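Local coordinates for protein SsfS6 (Streptomyces sp. SF2575, PDB 4FZR) that belongs to the GT-B clan of two-domain proteins, related to the erythromycin biosynthesis protein CIII family, at residues 33-45 with 385-397. Sequence-based numbering, arbitrary orientation.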
loop_
_atom_site.group_PDB
_atom_site.type_symbol
_atom_site.label_atom_id
_atom_site.label_comp_id
_atom_site.label_asym_id
_atom_site.label_seq_id
_atom_site.Cartn_x
_atom_site.Cartn_y
_atom_site.Cartn_z
ATOM N N VAL A 33 7.419 -2.257 3.909
ATOM C CA VAL A 33 6.173 -1.725 3.374
ATOM C C VAL A 33 5.007 -1.795 4.368
ATOM O O VAL A 33 4.267 -0.826 4.517
ATOM C CB VAL A 33 5.793 -2.432 2.050
ATOM C CG1 VAL A 33 4.345 -2.158 1.690
ATOM C CG2 VAL A 33 6.724 -1.992 0.926
ATOM N N PRO A 34 4.829 -2.940 5.046
ATOM C CA PRO A 34 3.673 -3.023 5.950
ATOM C C PRO A 34 3.752 -2.083 7.159
ATOM O O PRO A 34 2.724 -1.547 7.571
ATOM C CB PRO A 34 3.678 -4.493 6.386
ATOM C CG PRO A 34 4.382 -5.207 5.274
ATOM C CD PRO A 34 5.460 -4.258 4.850
ATOM N N LEU A 35 4.941 -1.882 7.716
ATOM C CA LEU A 35 5.094 -0.943 8.822
ATOM C C LEU A 35 4.877 0.485 8.327
ATOM O O LEU A 35 4.296 1.314 9.030
ATOM C CB LEU A 35 6.477 -1.077 9.463
ATOM C CG LEU A 35 6.732 -0.194 10.690
ATOM C CD1 LEU A 35 5.631 -0.349 11.732
ATOM C CD2 LEU A 35 8.089 -0.509 11.305
ATOM N N SER A 36 5.340 0.760 7.110
ATOM C CA SER A 36 5.195 2.079 6.498
ATOM C C SER A 36 3.730 2.430 6.282
ATOM O O SER A 36 3.317 3.568 6.500
ATOM C CB SER A 36 5.921 2.127 5.154
ATOM O OG SER A 36 7.324 2.212 5.329
ATOM N N TRP A 37 2.951 1.452 5.837
ATOM C CA TRP A 37 1.522 1.657 5.642
ATOM C C TRP A 37 0.766 1.694 6.972
ATOM O O TRP A 37 -0.298 2.308 7.069
ATOM C CB TRP A 37 0.936 0.577 4.729
ATOM C CG TRP A 37 0.705 1.065 3.331
ATOM C CD1 TRP A 37 1.363 0.670 2.200
ATOM C CD2 TRP A 37 -0.247 2.055 2.916
ATOM N NE1 TRP A 37 0.874 1.347 1.107
ATOM C CE2 TRP A 37 -0.114 2.202 1.520
ATOM C CE3 TRP A 37 -1.202 2.826 3.590
ATOM C CZ2 TRP A 37 -0.899 3.091 0.783
ATOM C CZ3 TRP A 37 -1.983 3.708 2.856
ATOM C CH2 TRP A 37 -1.826 3.833 1.468
ATOM N N ALA A 38 1.310 1.027 7.985
ATOM C CA ALA A 38 0.717 1.043 9.316
ATOM C C ALA A 38 0.816 2.450 9.891
ATOM O O ALA A 38 -0.111 2.938 10.540
ATOM C CB ALA A 38 1.421 0.044 10.230
ATOM N N LEU A 39 1.948 3.098 9.642
ATOM C CA LEU A 39 2.146 4.482 10.053
ATOM C C LEU A 39 1.176 5.396 9.319
ATOM O O LEU A 39 0.505 6.231 9.927
ATOM C CB LEU A 39 3.586 4.919 9.773
ATOM C CG LEU A 39 4.667 4.214 10.597
ATOM C CD1 LEU A 39 6.065 4.568 10.092
ATOM C CD2 LEU A 39 4.523 4.553 12.076
ATOM N N ARG A 40 1.103 5.231 8.005
ATOM C CA ARG A 40 0.236 6.058 7.182
ATOM C C ARG A 40 -1.225 5.856 7.573
ATOM O O ARG A 40 -2.015 6.798 7.572
ATOM C CB ARG A 40 0.449 5.718 5.710
ATOM C CG ARG A 40 0.068 6.826 4.752
ATOM C CD ARG A 40 0.632 6.548 3.370
ATOM N NE ARG A 40 0.161 7.507 2.375
ATOM C CZ ARG A 40 0.240 7.322 1.059
ATOM N NH1 ARG A 40 0.761 6.205 0.566
ATOM N NH2 ARG A 40 -0.214 8.253 0.231
ATOM N N ALA A 41 -1.583 4.624 7.919
ATOM C CA ALA A 41 -2.944 4.319 8.337
ATOM C C ALA A 41 -3.272 5.012 9.657
ATOM O O ALA A 41 -4.435 5.301 9.946
ATOM C CB ALA A 41 -3.130 2.827 8.476
ATOM N N ALA A 42 -2.241 5.270 10.454
ATOM C CA ALA A 42 -2.410 5.950 11.732
ATOM C C ALA A 42 -2.266 7.462 11.581
ATOM O O ALA A 42 -1.998 8.167 12.554
ATOM C CB ALA A 42 -1.405 5.425 12.744
ATOM N N GLY A 43 -2.427 7.954 10.356
ATOM C CA GLY A 43 -2.507 9.381 10.116
ATOM C C GLY A 43 -1.171 10.073 9.923
ATOM O O GLY A 43 -1.127 11.280 9.681
ATOM N N HIS A 44 -0.079 9.321 10.020
ATOM C CA HIS A 44 1.252 9.912 9.914
ATOM C C HIS A 44 1.668 10.108 8.456
ATOM O O HIS A 44 1.067 9.540 7.546
ATOM C CB HIS A 44 2.270 9.053 10.667
ATOM C CG HIS A 44 1.856 8.742 12.072
ATOM N ND1 HIS A 44 1.679 9.717 13.029
ATOM C CD2 HIS A 44 1.563 7.565 12.675
ATOM C CE1 HIS A 44 1.303 9.154 14.164
ATOM N NE2 HIS A 44 1.227 7.850 13.977
ATOM N N GLU A 45 2.681 10.940 8.244
ATOM C CA GLU A 45 3.169 11.219 6.903
ATOM C C GLU A 45 4.436 10.412 6.635
ATOM O O GLU A 45 5.358 10.408 7.452
ATOM C CB GLU A 45 3.451 12.712 6.750
ATOM C CG GLU A 45 3.641 13.149 5.316
ATOM C CD GLU A 45 3.561 14.655 5.149
ATOM O OE1 GLU A 45 2.988 15.325 6.037
ATOM O OE2 GLU A 45 4.071 15.167 4.129
ATOM N N LEU A 385 2.108 -12.512 18.080
ATOM C CA LEU A 385 2.992 -11.370 18.274
ATOM C C LEU A 385 2.273 -10.070 17.916
ATOM O O LEU A 385 1.295 -10.081 17.165
ATOM C CB LEU A 385 4.272 -11.538 17.449
ATOM C CG LEU A 385 5.145 -12.737 17.834
ATOM C CD1 LEU A 385 6.373 -12.815 16.932
ATOM C CD2 LEU A 385 5.550 -12.663 19.305
ATOM N N PRO A 386 2.738 -8.944 18.479
ATOM C CA PRO A 386 2.146 -7.633 18.188
ATOM C C PRO A 386 2.191 -7.322 16.695
ATOM O O PRO A 386 3.239 -7.492 16.078
ATOM C CB PRO A 386 3.048 -6.660 18.959
ATOM C CG PRO A 386 3.700 -7.488 20.018
ATOM C CD PRO A 386 3.860 -8.851 19.429
ATOM N N THR A 387 1.073 -6.887 16.126
ATOM C CA THR A 387 1.023 -6.529 14.712
ATOM C C THR A 387 1.749 -5.210 14.474
ATOM O O THR A 387 2.026 -4.472 15.421
ATOM C CB THR A 387 -0.424 -6.364 14.231
ATOM O OG1 THR A 387 -0.992 -5.181 14.814
ATOM C CG2 THR A 387 -1.254 -7.577 14.611
ATOM N N PRO A 388 2.072 -4.912 13.205
ATOM C CA PRO A 388 2.619 -3.598 12.844
ATOM C C PRO A 388 1.761 -2.434 13.347
ATOM O O PRO A 388 2.302 -1.395 13.723
ATOM C CB PRO A 388 2.641 -3.648 11.317
ATOM C CG PRO A 388 2.897 -5.094 11.021
ATOM C CD PRO A 388 2.134 -5.859 12.076
ATOM N N ALA A 389 0.443 -2.606 13.358
ATOM C CA ALA A 389 -0.445 -1.580 13.902
ATOM C C ALA A 389 -0.181 -1.387 15.398
ATOM O O ALA A 389 -0.181 -0.257 15.894
ATOM C CB ALA A 389 -1.904 -1.951 13.660
ATOM N N ASP A 390 0.052 -2.492 16.107
ATOM C CA ASP A 390 0.370 -2.442 17.534
ATOM C C ASP A 390 1.667 -1.659 17.752
ATOM O O ASP A 390 1.752 -0.808 18.638
ATOM C CB ASP A 390 0.524 -3.852 18.134
ATOM C CG ASP A 390 -0.765 -4.670 18.098
ATOM O OD1 ASP A 390 -1.867 -4.086 18.145
ATOM O OD2 ASP A 390 -0.673 -5.917 18.040
ATOM N N ILE A 391 2.676 -1.954 16.937
ATOM C CA ILE A 391 3.986 -1.312 17.053
ATOM C C ILE A 391 3.928 0.198 16.822
ATOM O O ILE A 391 4.697 0.954 17.419
ATOM C CB ILE A 391 5.000 -1.927 16.067
ATOM C CG1 ILE A 391 5.366 -3.351 16.504
ATOM C CG2 ILE A 391 6.253 -1.047 15.953
ATOM C CD1 ILE A 391 5.890 -3.457 17.916
ATOM N N VAL A 392 3.022 0.639 15.957
ATOM C CA VAL A 392 2.872 2.064 15.700
ATOM C C VAL A 392 2.433 2.781 16.975
ATOM O O VAL A 392 2.909 3.876 17.276
ATOM C CB VAL A 392 1.867 2.346 14.561
ATOM C CG1 VAL A 392 1.567 3.835 14.474
ATOM C CG2 VAL A 392 2.409 1.838 13.230
ATOM N N ARG A 393 1.537 2.155 17.733
ATOM C CA ARG A 393 1.087 2.726 18.998
ATOM C C ARG A 393 2.260 2.859 19.962
ATOM O O ARG A 393 2.390 3.859 20.665
ATOM C CB ARG A 393 -0.020 1.872 19.610
ATOM C CG ARG A 393 -1.307 1.924 18.817
ATOM C CD ARG A 393 -2.369 1.021 19.393
ATOM N NE ARG A 393 -3.031 0.253 18.334
ATOM C CZ ARG A 393 -3.041 -1.077 18.254
ATOM N NH1 ARG A 393 -2.420 -1.834 19.154
ATOM N NH2 ARG A 393 -3.671 -1.667 17.251
ATOM N N LEU A 394 3.117 1.846 19.987
ATOM C CA LEU A 394 4.340 1.909 20.777
ATOM C C LEU A 394 5.176 3.109 20.346
ATOM O O LEU A 394 5.574 3.930 21.174
ATOM C CB LEU A 394 5.154 0.621 20.620
ATOM C CG LEU A 394 4.918 -0.481 21.656
ATOM C CD1 LEU A 394 3.443 -0.832 21.772
ATOM C CD2 LEU A 394 5.732 -1.713 21.299
ATOM N N ILE A 395 5.426 3.210 19.043
ATOM C CA ILE A 395 6.273 4.263 18.496
ATOM C C ILE A 395 5.791 5.648 18.907
ATOM O O ILE A 395 6.589 6.508 19.276
ATOM C CB ILE A 395 6.319 4.195 16.957
ATOM C CG1 ILE A 395 7.158 2.999 16.503
ATOM C CG2 ILE A 395 6.888 5.490 16.374
ATOM C CD1 ILE A 395 7.098 2.744 15.011
ATOM N N GLU A 396 4.480 5.856 18.847
ATOM C CA GLU A 396 3.909 7.177 19.098
ATOM C C GLU A 396 3.802 7.520 20.588
ATOM O O GLU A 396 3.213 8.539 20.953
ATOM C CB GLU A 396 2.548 7.327 18.398
ATOM C CG GLU A 396 1.492 6.299 18.785
ATOM C CD GLU A 396 0.337 6.235 17.791
ATOM O OE1 GLU A 396 0.431 6.874 16.720
ATOM O OE2 GLU A 396 -0.663 5.542 18.081
ATOM N N GLN A 397 4.379 6.677 21.443
ATOM C CA GLN A 397 4.472 6.970 22.873
ATOM C C GLN A 397 5.925 6.976 23.337
ATOM O O GLN A 397 6.753 6.220 22.826
ATOM C CB GLN A 397 3.678 5.948 23.687
ATOM C CG GLN A 397 2.177 6.028 23.493
ATOM C CD GLN A 397 1.447 4.913 24.214
ATOM O OE1 GLN A 397 1.991 3.826 24.411
ATOM N NE2 GLN A 397 0.211 5.180 24.622
#
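Val392 pushes both its methyls against helix 33-41, in a contact characteristic of the GT-B fold, where the C-terminal helix crosses back to pack on the N-terminal Rossmann-like domain. Here helix 388-395, from the far end of the chain, lies against helix 33-41 at 60°, with Leu39 and Ile395 also touching strand 126-130 beneath. The tight part centres on Ala38, whose small side chain fits where the helix axes are 8.8 Å apart; its CB meets Val392 CG2 at 3.6 Å and Pro388 CB at 4.0 Å. A branched valine suits this place because its two methyls spread over neighbouring turns: CG1, anti to the backbone N (chi1 171°), reaches Ala42 CB at 3.8 Å, CG2 meets Ala38, and Leu39 CD2 lies against both, 3.6 Å from CG2. Leu35 extends CD1 past Val392 toward Ile391 CG2, 4.3 Å away. Pro388 suits the first turn of its helix, where its missing N-H costs no bond, and the Thr387–Asp390 capping box secures that end. Beyond the last turns of both helices the packing gives way to a looser polar pair, a buried His44 and a partly exposed Glu396. Gly43, with positive phi, ends helix 33-41 in a Schellman motif, and His44 follows. The two side chains cross at about a right angle: His44 NE2 donates to Glu396 OE1 over 3.0 Å, the oxygen lying at the ring edge, in plane, although the carboxylate is turned 69° from it.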